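Local coordinates for protein pelota homolog (Archaeoglobus fulgidus, PDB 3OBY) that probably recognises stalled ribosomes and helps release them, and may cleave the stalled mRNA through a predicted metal-dependent endoribonuclease activity of its Sm-fold domain, at residues L63-K69 and V81-A87; G13-P19 and G102-I108; W26-F30 and D302-R306. All blocks are in the same frame, centred on the assembly; numbering follows the deposited sequence.

How the contacts relate
Contacts 1 and 2 both lie in the antiparallel sheet of the N-terminal Sm-fold domain, with centres about 14 Å apart and no atoms touching. Along the chain, contact 1 is nested inside the loops closed by contacts 2 and 3, while contacts 2 and 3 cross. Strand 37-40 lies between strands 105-108 and 63-72 and so joins the two pairs. Contact 3 lies about 21 Å from contact 1 and about 18 Å from contact 2, centre to centre. It links helix 22-31 of eRF1 domain 1 to helix 301-310 of eRF1 domain 3. Leu28 packs on Leu17, Pro19 and Ile107 of contact 2. Helix 22-31 therefore ties the sheet to an interface between domains, in a protein noted for inter-domain plasticity.

Contact 1: residues L63-K69 and V81-A87; sequences LGIEVEK and VSGKIVA
Glu66 and Lys84 stand side by side and point the same way from one face of an antiparallel beta hairpin. Their ends join in a salt bridge, with OE1 of Glu66 2.7 Å from NZ of Lys84. The glutamate chain is stretched, with CG anti to the backbone N (chi1 172°). The lysine bends at its third and fourth torsions, and this swings its ammonium group round to the carboxylate. Glu68 comes across the same lysine nearer the lysine's backbone, with OE2 3.6 Å from CB of Lys84. Its charge is near the ammonium but not bridged to it, and would probably add to the negative field there.

Ile65 and Ile85 point to the other face, where apolar contacts gather. Ile65 sends CD1 to CG1 of Val81, at 3.5 Å, while its CG2 branch turns to CG1 of Ile85, at 4.1 Å. The same Val81 methyl also meets CG2 of Val67, at 3.6 Å. Farther along, CD2 of Leu63 touches CD1 of Ile85.

Glu66 and Lys84 form a hydrogen-bonded pair, and Ile65 and Ile85 a non-hydrogen-bonded one. Past Val67 the register slips by one residue in a classic beta bulge. Ser82 O accepts from both Glu68 N (2.7 Å) and Lys69 N (3.1 Å). The first bond is nearly straight and lies in the carbonyl plane; the second is more bent.

The hairpin is part of the antiparallel sheet of the N-terminal Sm-fold domain. Strands 37-40 and 94-99 flank it, through backbone hydrogen bonds between Ile65 and Val38, and between Gly83 and His95.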
ATOM      1  N   LEU A  63      -3.625   7.458 -23.313  1.00 42.84           N
ATOM      2  CA  LEU A  63      -3.348   8.755 -23.895  1.00 28.58           C
ATOM      3  C   LEU A  63      -2.366   9.506 -23.026  1.00 27.08           C
ATOM      4  O   LEU A  63      -1.959   9.042 -21.969  1.00 42.38           O
ATOM      5  CB  LEU A  63      -4.639   9.572 -23.998  1.00 44.26           C
ATOM      6  CG  LEU A  63      -5.600   9.305 -25.161  1.00 57.86           C
ATOM      7  CD1 LEU A  63      -5.631   7.829 -25.497  1.00 69.53           C
ATOM      8  CD2 LEU A  63      -6.984   9.812 -24.794  1.00 60.95           C
ATOM      9  N   GLY A  64      -1.999  10.682 -23.498  1.00 23.77           N
ATOM     10  CA  GLY A  64      -1.102  11.551 -22.774  1.00 21.13           C
ATOM     11  C   GLY A  64      -1.782  12.908 -22.822  1.00 32.18           C
ATOM     12  O   GLY A  64      -2.306  13.311 -23.866  1.00 23.20           O
ATOM     13  N   ILE A  65      -1.807  13.611 -21.698  1.00 29.10           N
ATOM     14  CA  ILE A  65      -2.439  14.915 -21.674  1.00 29.32           C
ATOM     15  C   ILE A  65      -1.589  15.942 -20.955  1.00 24.71           C
ATOM     16  O   ILE A  65      -0.886  15.615 -20.012  1.00 19.31           O
ATOM     17  CB  ILE A  65      -3.850  14.846 -21.013  1.00 32.09           C
ATOM     18  CG1 ILE A  65      -3.787  14.075 -19.698  1.00 35.24           C
ATOM     19  CG2 ILE A  65      -4.837  14.158 -21.940  1.00 34.82           C
ATOM     20  CD1 ILE A  65      -3.782  14.953 -18.474  1.00 59.67           C
ATOM     21  N   GLU A  66      -1.624  17.180 -21.441  1.00 28.08           N
ATOM     22  CA  GLU A  66      -0.888  18.266 -20.809  1.00 28.37           C
ATOM     23  C   GLU A  66      -1.855  18.827 -19.770  1.00 29.62           C
ATOM     24  O   GLU A  66      -2.715  19.650 -20.077  1.00 33.39           O
ATOM     25  CB  GLU A  66      -0.514  19.352 -21.821  1.00 24.35           C
ATOM     26  CG  GLU A  66       0.090  20.588 -21.171  1.00 41.55           C
ATOM     27  CD  GLU A  66       0.465  21.658 -22.173  1.00 53.25           C
ATOM     28  OE1 GLU A  66      -0.280  21.833 -23.158  1.00 71.26           O
ATOM     29  OE2 GLU A  66       1.495  22.336 -21.968  1.00 56.69           O
ATOM     30  N   VAL A  67      -1.703  18.350 -18.542  1.00 31.64           N
ATOM     31  CA  VAL A  67      -2.551  18.735 -17.425  1.00 23.17           C
ATOM     32  C   VAL A  67      -2.948  20.205 -17.374  1.00 21.93           C
ATOM     33  O   VAL A  67      -2.090  21.092 -17.382  1.00 22.08           O
ATOM     34  CB  VAL A  67      -1.879  18.355 -16.086  1.00 28.12           C
ATOM     35  CG1 VAL A  67      -2.833  18.614 -14.938  1.00 24.83           C
ATOM     36  CG2 VAL A  67      -1.467  16.884 -16.112  1.00  8.92           C
ATOM     37  N   GLU A  68      -4.256  20.456 -17.330  1.00 12.20           N
ATOM     38  CA  GLU A  68      -4.750  21.825 -17.232  1.00 16.57           C
ATOM     39  C   GLU A  68      -5.515  21.972 -15.918  1.00 11.81           C
ATOM     40  O   GLU A  68      -5.814  23.086 -15.492  1.00  1.00           O
ATOM     41  CB  GLU A  68      -5.655  22.184 -18.413  1.00  3.57           C
ATOM     42  CG  GLU A  68      -5.080  21.821 -19.773  1.00 28.42           C
ATOM     43  CD  GLU A  68      -5.903  22.359 -20.928  1.00 32.97           C
ATOM     44  OE1 GLU A  68      -7.144  22.443 -20.792  1.00 39.97           O
ATOM     45  OE2 GLU A  68      -5.310  22.686 -21.979  1.00 32.73           O
ATOM     46  N   LYS A  69      -5.814  20.837 -15.283  1.00 12.68           N
ATOM     47  CA  LYS A  69      -6.520  20.814 -14.003  1.00  8.60           C
ATOM     48  C   LYS A  69      -6.315  19.489 -13.271  1.00  9.62           C
ATOM     49  O   LYS A  69      -6.247  18.426 -13.888  1.00 18.78           O
ATOM     50  CB  LYS A  69      -8.020  21.060 -14.206  1.00  3.97           C
ATOM     51  CG  LYS A  69      -8.728  21.550 -12.949  1.00  7.47           C
ATOM     52  CD  LYS A  69     -10.215  21.838 -13.159  1.00 21.94           C
ATOM     53  CE  LYS A  69     -10.837  22.375 -11.863  1.00 21.66           C
ATOM     54  NZ  LYS A  69     -12.280  22.744 -11.960  1.00 21.71           N
ATOM     55  N   VAL A  81      -7.606  14.053 -13.450  1.00 14.48           N
ATOM     56  CA  VAL A  81      -6.587  14.813 -14.163  1.00 16.53           C
ATOM     57  C   VAL A  81      -7.077  15.077 -15.583  1.00 25.94           C
ATOM     58  O   VAL A  81      -7.341  14.145 -16.348  1.00 24.09           O
ATOM     59  CB  VAL A  81      -5.257  14.048 -14.228  1.00 17.45           C
ATOM     60  CG1 VAL A  81      -4.227  14.863 -14.987  1.00 21.67           C
ATOM     61  CG2 VAL A  81      -4.764  13.751 -12.831  1.00 15.28           C
ATOM     62  N   SER A  82      -7.203  16.351 -15.933  1.00 17.47           N
ATOM     63  CA  SER A  82      -7.676  16.706 -17.257  1.00 25.61           C
ATOM     64  C   SER A  82      -6.764  17.701 -17.961  1.00 30.07           C
ATOM     65  O   SER A  82      -6.078  18.504 -17.324  1.00 26.26           O
ATOM     66  CB  SER A  82      -9.098  17.263 -17.164  1.00 15.90           C
ATOM     67  OG  SER A  82      -9.163  18.382 -16.306  1.00 23.50           O
ATOM     68  N   GLY A  83      -6.758  17.631 -19.289  1.00 35.02           N
ATOM     69  CA  GLY A  83      -5.938  18.529 -20.078  1.00 34.90           C
ATOM     70  C   GLY A  83      -6.091  18.298 -21.569  1.00 32.69           C
ATOM     71  O   GLY A  83      -6.946  17.527 -22.013  1.00 20.56           O
ATOM     72  N   LYS A  84      -5.250  18.975 -22.342  1.00 33.76           N
ATOM     73  CA  LYS A  84      -5.256  18.873 -23.799  1.00 29.42           C
ATOM     74  C   LYS A  84      -4.435  17.670 -24.250  1.00 25.56           C
ATOM     75  O   LYS A  84      -3.232  17.605 -23.981  1.00 22.34           O
ATOM     76  CB  LYS A  84      -4.674  20.154 -24.407  1.00 28.05           C
ATOM     77  CG  LYS A  84      -4.714  20.212 -25.920  1.00 39.00           C
ATOM     78  CD  LYS A  84      -4.246  21.568 -26.455  1.00 57.47           C
ATOM     79  CE  LYS A  84      -2.726  21.731 -26.407  1.00 57.28           C
ATOM     80  NZ  LYS A  84      -2.172  21.711 -25.026  1.00 71.61           N
ATOM     81  N   ILE A  85      -5.085  16.722 -24.926  1.00 23.39           N
ATOM     82  CA  ILE A  85      -4.405  15.530 -25.415  1.00 18.61           C
ATOM     83  C   ILE A  85      -3.143  15.942 -26.157  1.00 27.15           C
ATOM     84  O   ILE A  85      -3.169  16.862 -26.974  1.00 33.94           O
ATOM     85  CB  ILE A  85      -5.301  14.725 -26.366  1.00 16.88           C
ATOM     86  CG1 ILE A  85      -6.569  14.287 -25.634  1.00 26.07           C
ATOM     87  CG2 ILE A  85      -4.555  13.502 -26.871  1.00 24.42           C
ATOM     88  CD1 ILE A  85      -7.466  13.377 -26.447  1.00 27.33           C
ATOM     89  N   VAL A  86      -2.037  15.265 -25.873  1.00 32.44           N
ATOM     90  CA  VAL A  86      -0.775  15.606 -26.514  1.00 41.29           C
ATOM     91  C   VAL A  86      -0.239  14.444 -27.331  1.00 43.64           C
ATOM     92  O   VAL A  86       0.234  14.625 -28.450  1.00 44.17           O
ATOM     93  CB  VAL A  86       0.289  16.011 -25.467  1.00 40.21           C
ATOM     94  CG1 VAL A  86       0.759  14.790 -24.680  1.00 22.42           C
ATOM     95  CG2 VAL A  86       1.453  16.690 -26.153  1.00 56.99           C
ATOM     96  N   ALA A  87      -0.322  13.249 -26.763  1.00 51.18           N
ATOM     97  CA  ALA A  87       0.162  12.052 -27.432  1.00 67.97           C
ATOM     98  C   ALA A  87      -0.812  10.904 -27.226  1.00 73.54           C
ATOM     99  O   ALA A  87      -1.749  11.009 -26.436  1.00 68.31           O
ATOM    100  CB  ALA A  87       1.539  11.675 -26.898  1.00 66.06           C
TER

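Contact 2: residues G13-P19 and G102-I108; sequences GEIKLIP and GKELSII
Ser106 OG donates a hydrogen bond to Glu14 OE2, at 2.9 Å, and has a second, weak partner in Arg62. The two strands, 14-18 and 105-108, are antiparallel neighbours in the Sm-fold sheet. The hydroxyl meets the carboxylate oxygen on its anti side, 31° out of the carboxylate plane. Lys16, directly across from Ser106, brings its CE to 3.3 Å from the same OG. The Lys16 chain bends at its third torsion and runs across the end of Glu104, with CD 3.4 Å from Glu104 OE2. The two charges themselves stay apart.

CB of Glu14 packs against CG1 of Ile108, so this residue serves both a polar and an apolar neighbour. Shortening Glu14 to alanine is likely to leave Ser106 OG without its carboxylate acceptor and to strip the outer cover from Ile108 CD1, although the CB contact would stay.

Ile15 with Ile107 and Leu17 with Leu105 are hydrogen-bonded pairs, whose side chains point to the opposite face. There Leu28 of helix 22-31 packs on Leu17, while Ile15 touches Trp111. Leu17 CG sits between the backbone N and the carbonyl carbon (chi1 38°), which lets CD1 lean toward Leu105 CD2, at 3.6 Å. Past the strand ends, Gly102 N bonds to Pro19 O. The proline ring lies on the leucine side, where Pro19 CD is 3.8 Å from Leu105 CD2.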
ATOM      1  N   GLY A  13      12.227  14.283 -16.807  1.00 21.34           N
ATOM      2  CA  GLY A  13      11.975  13.041 -17.505  1.00 14.19           C
ATOM      3  C   GLY A  13      10.666  12.429 -17.064  1.00 23.72           C
ATOM      4  O   GLY A  13       9.834  13.094 -16.448  1.00 22.20           O
ATOM      5  N   GLU A  14      10.488  11.151 -17.370  1.00 17.98           N
ATOM      6  CA  GLU A  14       9.268  10.452 -17.013  1.00 12.62           C
ATOM      7  C   GLU A  14       9.442   9.448 -15.884  1.00 17.87           C
ATOM      8  O   GLU A  14      10.446   8.739 -15.807  1.00 17.95           O
ATOM      9  CB  GLU A  14       8.698   9.739 -18.243  1.00  8.86           C
ATOM     10  CG  GLU A  14       8.023   8.396 -17.943  1.00 17.22           C
ATOM     11  CD  GLU A  14       7.445   7.736 -19.180  1.00 25.56           C
ATOM     12  OE1 GLU A  14       7.828   8.139 -20.301  1.00 23.90           O
ATOM     13  OE2 GLU A  14       6.620   6.807 -19.029  1.00 23.90           O
ATOM     14  N   ILE A  15       8.446   9.406 -15.005  1.00 11.21           N
ATOM     15  CA  ILE A  15       8.423   8.469 -13.903  1.00 13.75           C
ATOM     16  C   ILE A  15       7.090   7.743 -14.020  1.00 14.48           C
ATOM     17  O   ILE A  15       6.032   8.362 -14.016  1.00 25.17           O
ATOM     18  CB  ILE A  15       8.498   9.168 -12.533  1.00 16.68           C
ATOM     19  CG1 ILE A  15       9.788   9.984 -12.425  1.00 20.83           C
ATOM     20  CG2 ILE A  15       8.476   8.122 -11.429  1.00 16.34           C
ATOM     21  CD1 ILE A  15      10.013  10.631 -11.068  1.00  1.00           C
ATOM     22  N   LYS A  16       7.156   6.428 -14.157  1.00 10.53           N
ATOM     23  CA  LYS A  16       5.970   5.605 -14.281  1.00 15.50           C
ATOM     24  C   LYS A  16       5.781   4.917 -12.939  1.00 24.63           C
ATOM     25  O   LYS A  16       6.645   4.155 -12.499  1.00 30.92           O
ATOM     26  CB  LYS A  16       6.168   4.573 -15.392  1.00 26.41           C
ATOM     27  CG  LYS A  16       4.987   3.637 -15.594  1.00 46.39           C
ATOM     28  CD  LYS A  16       5.230   2.666 -16.741  1.00 58.50           C
ATOM     29  CE  LYS A  16       5.469   3.403 -18.057  1.00 59.21           C
ATOM     30  NZ  LYS A  16       5.682   2.480 -19.212  1.00 73.05           N
ATOM     31  N   LEU A  17       4.648   5.183 -12.294  1.00 25.11           N
ATOM     32  CA  LEU A  17       4.369   4.625 -10.972  1.00 18.53           C
ATOM     33  C   LEU A  17       2.932   4.186 -10.730  1.00 13.93           C
ATOM     34  O   LEU A  17       2.050   4.412 -11.544  1.00 18.95           O
ATOM     35  CB  LEU A  17       4.779   5.653  -9.914  1.00 13.78           C
ATOM     36  CG  LEU A  17       4.467   7.100 -10.314  1.00 10.91           C
ATOM     37  CD1 LEU A  17       2.957   7.315 -10.343  1.00 14.84           C
ATOM     38  CD2 LEU A  17       5.126   8.053  -9.339  1.00  9.85           C
ATOM     39  N   ILE A  18       2.714   3.556  -9.583  1.00 20.17           N
ATOM     40  CA  ILE A  18       1.391   3.080  -9.200  1.00 20.61           C
ATOM     41  C   ILE A  18       1.089   3.390  -7.731  1.00 21.43           C
ATOM     42  O   ILE A  18       1.809   2.947  -6.835  1.00 16.79           O
ATOM     43  CB  ILE A  18       1.274   1.559  -9.360  1.00 15.26           C
ATOM     44  CG1 ILE A  18       1.640   1.149 -10.778  1.00 24.81           C
ATOM     45  CG2 ILE A  18      -0.137   1.114  -9.025  1.00 14.19           C
ATOM     46  CD1 ILE A  18       1.602  -0.354 -10.977  1.00  9.50           C
ATOM     47  N   PRO A  19       0.021   4.163  -7.466  1.00 22.56           N
ATOM     48  CA  PRO A  19      -0.316   4.482  -6.073  1.00 15.37           C
ATOM     49  C   PRO A  19      -1.029   3.264  -5.492  1.00  7.14           C
ATOM     50  O   PRO A  19      -1.909   2.692  -6.133  1.00 18.11           O
ATOM     51  CB  PRO A  19      -1.215   5.709  -6.213  1.00  5.14           C
ATOM     52  CG  PRO A  19      -1.930   5.444  -7.495  1.00 13.28           C
ATOM     53  CD  PRO A  19      -0.861   4.881  -8.406  1.00 11.25           C
ATOM     54  N   GLY A 102      -3.875   1.464  -7.274  1.00 17.20           N
ATOM     55  CA  GLY A 102      -3.631   0.298  -8.109  1.00 16.33           C
ATOM     56  C   GLY A 102      -3.504   0.559  -9.599  1.00 19.36           C
ATOM     57  O   GLY A 102      -3.147  -0.342 -10.354  1.00 27.00           O
ATOM     58  N   LYS A 103      -3.794   1.780 -10.036  1.00 23.58           N
ATOM     59  CA  LYS A 103      -3.694   2.102 -11.453  1.00 25.28           C
ATOM     60  C   LYS A 103      -2.367   2.745 -11.795  1.00 28.96           C
ATOM     61  O   LYS A 103      -1.871   3.608 -11.071  1.00 29.25           O
ATOM     62  CB  LYS A 103      -4.815   3.038 -11.886  1.00 25.29           C
ATOM     63  CG  LYS A 103      -4.750   3.395 -13.363  1.00  9.75           C
ATOM     64  CD  LYS A 103      -5.908   4.285 -13.759  1.00 28.14           C
ATOM     65  CE  LYS A 103      -6.090   4.335 -15.260  1.00 28.43           C
ATOM     66  NZ  LYS A 103      -7.363   5.032 -15.598  1.00 27.78           N
ATOM     67  N   GLU A 104      -1.805   2.331 -12.921  1.00 23.32           N
ATOM     68  CA  GLU A 104      -0.533   2.861 -13.361  1.00 18.50           C
ATOM     69  C   GLU A 104      -0.693   4.173 -14.114  1.00 18.27           C
ATOM     70  O   GLU A 104      -1.693   4.407 -14.784  1.00 22.39           O
ATOM     71  CB  GLU A 104       0.166   1.848 -14.261  1.00 21.00           C
ATOM     72  CG  GLU A 104       1.594   2.224 -14.609  1.00 43.60           C
ATOM     73  CD  GLU A 104       2.143   1.392 -15.742  1.00 50.93           C
ATOM     74  OE1 GLU A 104       1.722   1.624 -16.893  1.00 60.64           O
ATOM     75  OE2 GLU A 104       2.987   0.507 -15.484  1.00 58.19           O
ATOM     76  N   LEU A 105       0.306   5.034 -13.990  1.00  8.48           N
ATOM     77  CA  LEU A 105       0.317   6.304 -14.682  1.00  8.16           C
ATOM     78  C   LEU A 105       1.762   6.786 -14.781  1.00 18.63           C
ATOM     79  O   LEU A 105       2.610   6.409 -13.969  1.00 12.89           O
ATOM     80  CB  LEU A 105      -0.520   7.350 -13.947  1.00  8.57           C
ATOM     81  CG  LEU A 105       0.027   7.892 -12.630  1.00  3.03           C
ATOM     82  CD1 LEU A 105      -0.397   9.339 -12.473  1.00  9.99           C
ATOM     83  CD2 LEU A 105      -0.463   7.032 -11.482  1.00  1.00           C
ATOM     84  N   SER A 106       2.030   7.609 -15.792  1.00 15.37           N
ATOM     85  CA  SER A 106       3.349   8.167 -16.028  1.00 12.17           C
ATOM     86  C   SER A 106       3.270   9.683 -15.960  1.00 19.87           C
ATOM     87  O   SER A 106       2.421  10.305 -16.603  1.00 16.32           O
ATOM     88  CB  SER A 106       3.869   7.754 -17.408  1.00  4.32           C
ATOM     89  OG  SER A 106       4.185   6.377 -17.447  1.00 37.29           O
ATOM     90  N   ILE A 107       4.161  10.266 -15.170  1.00 19.58           N
ATOM     91  CA  ILE A 107       4.232  11.709 -15.015  1.00 15.96           C
ATOM     92  C   ILE A 107       5.544  12.118 -15.681  1.00 17.99           C
ATOM     93  O   ILE A 107       6.594  11.548 -15.402  1.00 16.88           O
ATOM     94  CB  ILE A 107       4.254  12.109 -13.518  1.00  1.00           C
ATOM     95  CG1 ILE A 107       2.943  11.706 -12.859  1.00  6.88           C
ATOM     96  CG2 ILE A 107       4.469  13.601 -13.357  1.00  1.00           C
ATOM     97  CD1 ILE A 107       2.958  11.865 -11.353  1.00  1.00           C
ATOM     98  N   ILE A 108       5.465  13.091 -16.581  1.00 21.16           N
ATOM     99  CA  ILE A 108       6.631  13.586 -17.290  1.00 23.03           C
ATOM    100  C   ILE A 108       6.709  15.079 -17.038  1.00 23.57           C
ATOM    101  O   ILE A 108       5.799  15.816 -17.410  1.00 25.30           O
ATOM    102  CB  ILE A 108       6.506  13.333 -18.798  1.00 25.53           C
ATOM    103  CG1 ILE A 108       6.247  11.845 -19.040  1.00 31.58           C
ATOM    104  CG2 ILE A 108       7.777  13.774 -19.509  1.00  8.30           C
ATOM    105  CD1 ILE A 108       6.046  11.479 -20.498  1.00 33.82           C
TER

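Contact 3: residues W26-F30 and D302-R306; sequences WHLRF and DGLLR
Trp26 NE1 gives a hydrogen bond to Asp302 OD1, at 2.9 Å and with an angle of 164° at the hydrogen. This is a helix-helix contact between eRF1 domain 1 and eRF1 domain 3. The two short helical segments run nearly at right angles, 93°, with their axes 12.3 Å apart. The backbones stay well apart, and the large Trp26 and Phe30 rings bridge much of the distance.

The tight part is built round the indole of Trp26. CG of Trp26 is anti to the backbone N (chi1 -175°), and this extends the ring toward helix 301-310. Leu305 covers one face of the indole: its CD2 makes a CH-pi contact, 4.0 Å from the centroid of the five-membered ring. CB of Leu305 also meets CZ2 of Trp26, at 3.5 Å. Phe30 CE2 lies over the opposite face, offset toward the rim. The acceptor OD1 of Asp302 lies in the indole plane, although NE1 approaches from above the plane of the carboxylate. Asp302 OD2 is held in turn by a salt bridge to Arg296. This buried carboxylate is therefore gripped at both oxygens, which should fix its rotation. Phe72 of strand 63-72 also meets the Trp26 ring and touches Asp302.

The looser part, nearer solvent, holds Phe30 and Arg306. Both are partly exposed, and their side chains cross at about a right angle. The guanidinium of Arg306 is salt-bridged to Asp300, so its main polar tie stays within domain 3. Phe30 meets it obliquely, with CE1 3.8 Å from Arg306 NH2, while Phe30 CZ lies 3.8 Å from Asp302 CB.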
ATOM      1  N   TRP A  26      -3.235  10.795  -2.510  1.00  8.98           N
ATOM      2  CA  TRP A  26      -3.270  12.156  -1.997  1.00 11.55           C
ATOM      3  C   TRP A  26      -1.982  12.910  -2.369  1.00 15.86           C
ATOM      4  O   TRP A  26      -2.028  14.087  -2.742  1.00 12.81           O
ATOM      5  CB  TRP A  26      -3.450  12.146  -0.473  1.00  3.15           C
ATOM      6  CG  TRP A  26      -3.608  13.503   0.103  1.00  1.00           C
ATOM      7  CD1 TRP A  26      -4.755  14.233   0.173  1.00  7.19           C
ATOM      8  CD2 TRP A  26      -2.571  14.336   0.630  1.00  6.86           C
ATOM      9  NE1 TRP A  26      -4.501  15.472   0.710  1.00  9.24           N
ATOM     10  CE2 TRP A  26      -3.168  15.564   1.000  1.00  1.00           C
ATOM     11  CE3 TRP A  26      -1.190  14.168   0.819  1.00  5.77           C
ATOM     12  CZ2 TRP A  26      -2.436  16.620   1.547  1.00  1.00           C
ATOM     13  CZ3 TRP A  26      -0.460  15.220   1.362  1.00  6.62           C
ATOM     14  CH2 TRP A  26      -1.085  16.430   1.721  1.00  5.61           C
ATOM     15  N   HIS A  27      -0.834  12.242  -2.280  1.00 10.14           N
ATOM     16  CA  HIS A  27       0.421  12.913  -2.620  1.00 14.88           C
ATOM     17  C   HIS A  27       0.542  13.209  -4.107  1.00  9.24           C
ATOM     18  O   HIS A  27       0.994  14.287  -4.495  1.00  5.27           O
ATOM     19  CB  HIS A  27       1.624  12.089  -2.153  1.00  9.48           C
ATOM     20  CG  HIS A  27       1.808  12.074  -0.664  1.00 23.91           C
ATOM     21  ND1 HIS A  27       1.907  13.228   0.085  1.00 22.15           N
ATOM     22  CD2 HIS A  27       1.918  11.049   0.213  1.00  7.51           C
ATOM     23  CE1 HIS A  27       2.069  12.912   1.357  1.00 10.84           C
ATOM     24  NE2 HIS A  27       2.078  11.596   1.462  1.00 20.73           N
ATOM     25  N   LEU A  28       0.135  12.251  -4.935  1.00 11.60           N
ATOM     26  CA  LEU A  28       0.192  12.410  -6.386  1.00  7.88           C
ATOM     27  C   LEU A  28      -0.589  13.636  -6.846  1.00 12.55           C
ATOM     28  O   LEU A  28      -0.193  14.314  -7.794  1.00 16.41           O
ATOM     29  CB  LEU A  28      -0.365  11.165  -7.076  1.00 13.10           C
ATOM     30  CG  LEU A  28       0.442   9.865  -7.003  1.00 10.94           C
ATOM     31  CD1 LEU A  28      -0.413   8.701  -7.468  1.00  8.57           C
ATOM     32  CD2 LEU A  28       1.697   9.987  -7.861  1.00  7.14           C
ATOM     33  N   ARG A  29      -1.702  13.910  -6.165  1.00 11.39           N
ATOM     34  CA  ARG A  29      -2.555  15.056  -6.475  1.00  7.68           C
ATOM     35  C   ARG A  29      -1.801  16.382  -6.367  1.00 12.05           C
ATOM     36  O   ARG A  29      -2.110  17.338  -7.072  1.00 15.94           O
ATOM     37  CB  ARG A  29      -3.771  15.065  -5.543  1.00 11.09           C
ATOM     38  CG  ARG A  29      -4.755  16.206  -5.774  1.00 12.14           C
ATOM     39  CD  ARG A  29      -4.297  17.485  -5.115  1.00  1.00           C
ATOM     40  NE  ARG A  29      -5.185  18.613  -5.404  1.00 26.72           N
ATOM     41  CZ  ARG A  29      -5.006  19.511  -6.373  1.00 13.08           C
ATOM     42  NH1 ARG A  29      -3.962  19.432  -7.181  1.00 20.61           N
ATOM     43  NH2 ARG A  29      -5.869  20.511  -6.518  1.00 16.69           N
ATOM     44  N   PHE A  30      -0.808  16.445  -5.488  1.00 16.09           N
ATOM     45  CA  PHE A  30      -0.040  17.669  -5.337  1.00 15.95           C
ATOM     46  C   PHE A  30       1.291  17.567  -6.069  1.00 20.46           C
ATOM     47  O   PHE A  30       1.974  18.570  -6.283  1.00 22.83           O
ATOM     48  CB  PHE A  30       0.143  17.988  -3.853  1.00  7.86           C
ATOM     49  CG  PHE A  30      -1.140  18.348  -3.161  1.00  5.06           C
ATOM     50  CD1 PHE A  30      -1.773  19.559  -3.438  1.00  1.98           C
ATOM     51  CD2 PHE A  30      -1.770  17.439  -2.307  1.00  9.30           C
ATOM     52  CE1 PHE A  30      -3.018  19.862  -2.873  1.00  1.00           C
ATOM     53  CE2 PHE A  30      -3.013  17.733  -1.736  1.00 15.21           C
ATOM     54  CZ  PHE A  30      -3.640  18.945  -2.025  1.00 17.75           C
ATOM     55  N   ASP A 302      -7.066  19.941   3.122  1.00  5.35           N
ATOM     56  CA  ASP A 302      -5.771  19.443   2.670  1.00 13.10           C
ATOM     57  C   ASP A 302      -4.621  20.328   3.152  1.00 16.11           C
ATOM     58  O   ASP A 302      -3.486  19.871   3.248  1.00 12.46           O
ATOM     59  CB  ASP A 302      -5.734  19.349   1.140  1.00  9.34           C
ATOM     60  CG  ASP A 302      -6.787  18.407   0.586  1.00 21.72           C
ATOM     61  OD1 ASP A 302      -6.763  17.205   0.924  1.00 25.48           O
ATOM     62  OD2 ASP A 302      -7.644  18.870  -0.192  1.00 32.57           O
ATOM     63  N   GLY A 303      -4.913  21.594   3.444  1.00 18.19           N
ATOM     64  CA  GLY A 303      -3.880  22.499   3.926  1.00 16.60           C
ATOM     65  C   GLY A 303      -3.357  22.041   5.281  1.00 14.82           C
ATOM     66  O   GLY A 303      -2.171  22.163   5.599  1.00  1.00           O
ATOM     67  N   LEU A 304      -4.264  21.509   6.090  1.00  5.65           N
ATOM     68  CA  LEU A 304      -3.910  21.002   7.401  1.00  8.06           C
ATOM     69  C   LEU A 304      -2.880  19.908   7.183  1.00 13.07           C
ATOM     70  O   LEU A 304      -1.807  19.928   7.783  1.00 23.26           O
ATOM     71  CB  LEU A 304      -5.154  20.432   8.099  1.00  5.77           C
ATOM     72  CG  LEU A 304      -4.965  19.706   9.429  1.00  5.68           C
ATOM     73  CD1 LEU A 304      -4.307  20.631  10.427  1.00 14.46           C
ATOM     74  CD2 LEU A 304      -6.306  19.228   9.941  1.00  2.79           C
ATOM     75  N   LEU A 305      -3.210  18.963   6.302  1.00 11.72           N
ATOM     76  CA  LEU A 305      -2.318  17.854   5.992  1.00  8.45           C
ATOM     77  C   LEU A 305      -0.948  18.296   5.466  1.00 14.52           C
ATOM     78  O   LEU A 305       0.073  17.728   5.855  1.00 19.09           O
ATOM     79  CB  LEU A 305      -2.990  16.896   5.004  1.00  1.00           C
ATOM     80  CG  LEU A 305      -3.950  15.860   5.604  1.00  7.36           C
ATOM     81  CD1 LEU A 305      -5.116  16.560   6.308  1.00 12.33           C
ATOM     82  CD2 LEU A 305      -4.458  14.943   4.496  1.00  8.27           C
ATOM     83  N   ARG A 306      -0.919  19.301   4.593  1.00 15.36           N
ATOM     84  CA  ARG A 306       0.349  19.796   4.055  1.00 17.88           C
ATOM     85  C   ARG A 306       1.162  20.368   5.210  1.00 20.16           C
ATOM     86  O   ARG A 306       2.357  20.106   5.329  1.00 10.30           O
ATOM     87  CB  ARG A 306       0.124  20.916   3.032  1.00 23.35           C
ATOM     88  CG  ARG A 306      -0.891  20.617   1.943  1.00 56.87           C
ATOM     89  CD  ARG A 306      -1.290  21.909   1.229  1.00 63.58           C
ATOM     90  NE  ARG A 306      -2.542  21.781   0.484  1.00 58.79           N
ATOM     91  CZ  ARG A 306      -3.250  22.812   0.031  1.00 54.34           C
ATOM     92  NH1 ARG A 306      -2.827  24.053   0.244  1.00 38.73           N
ATOM     93  NH2 ARG A 306      -4.390  22.605  -0.619  1.00 39.46           N
TER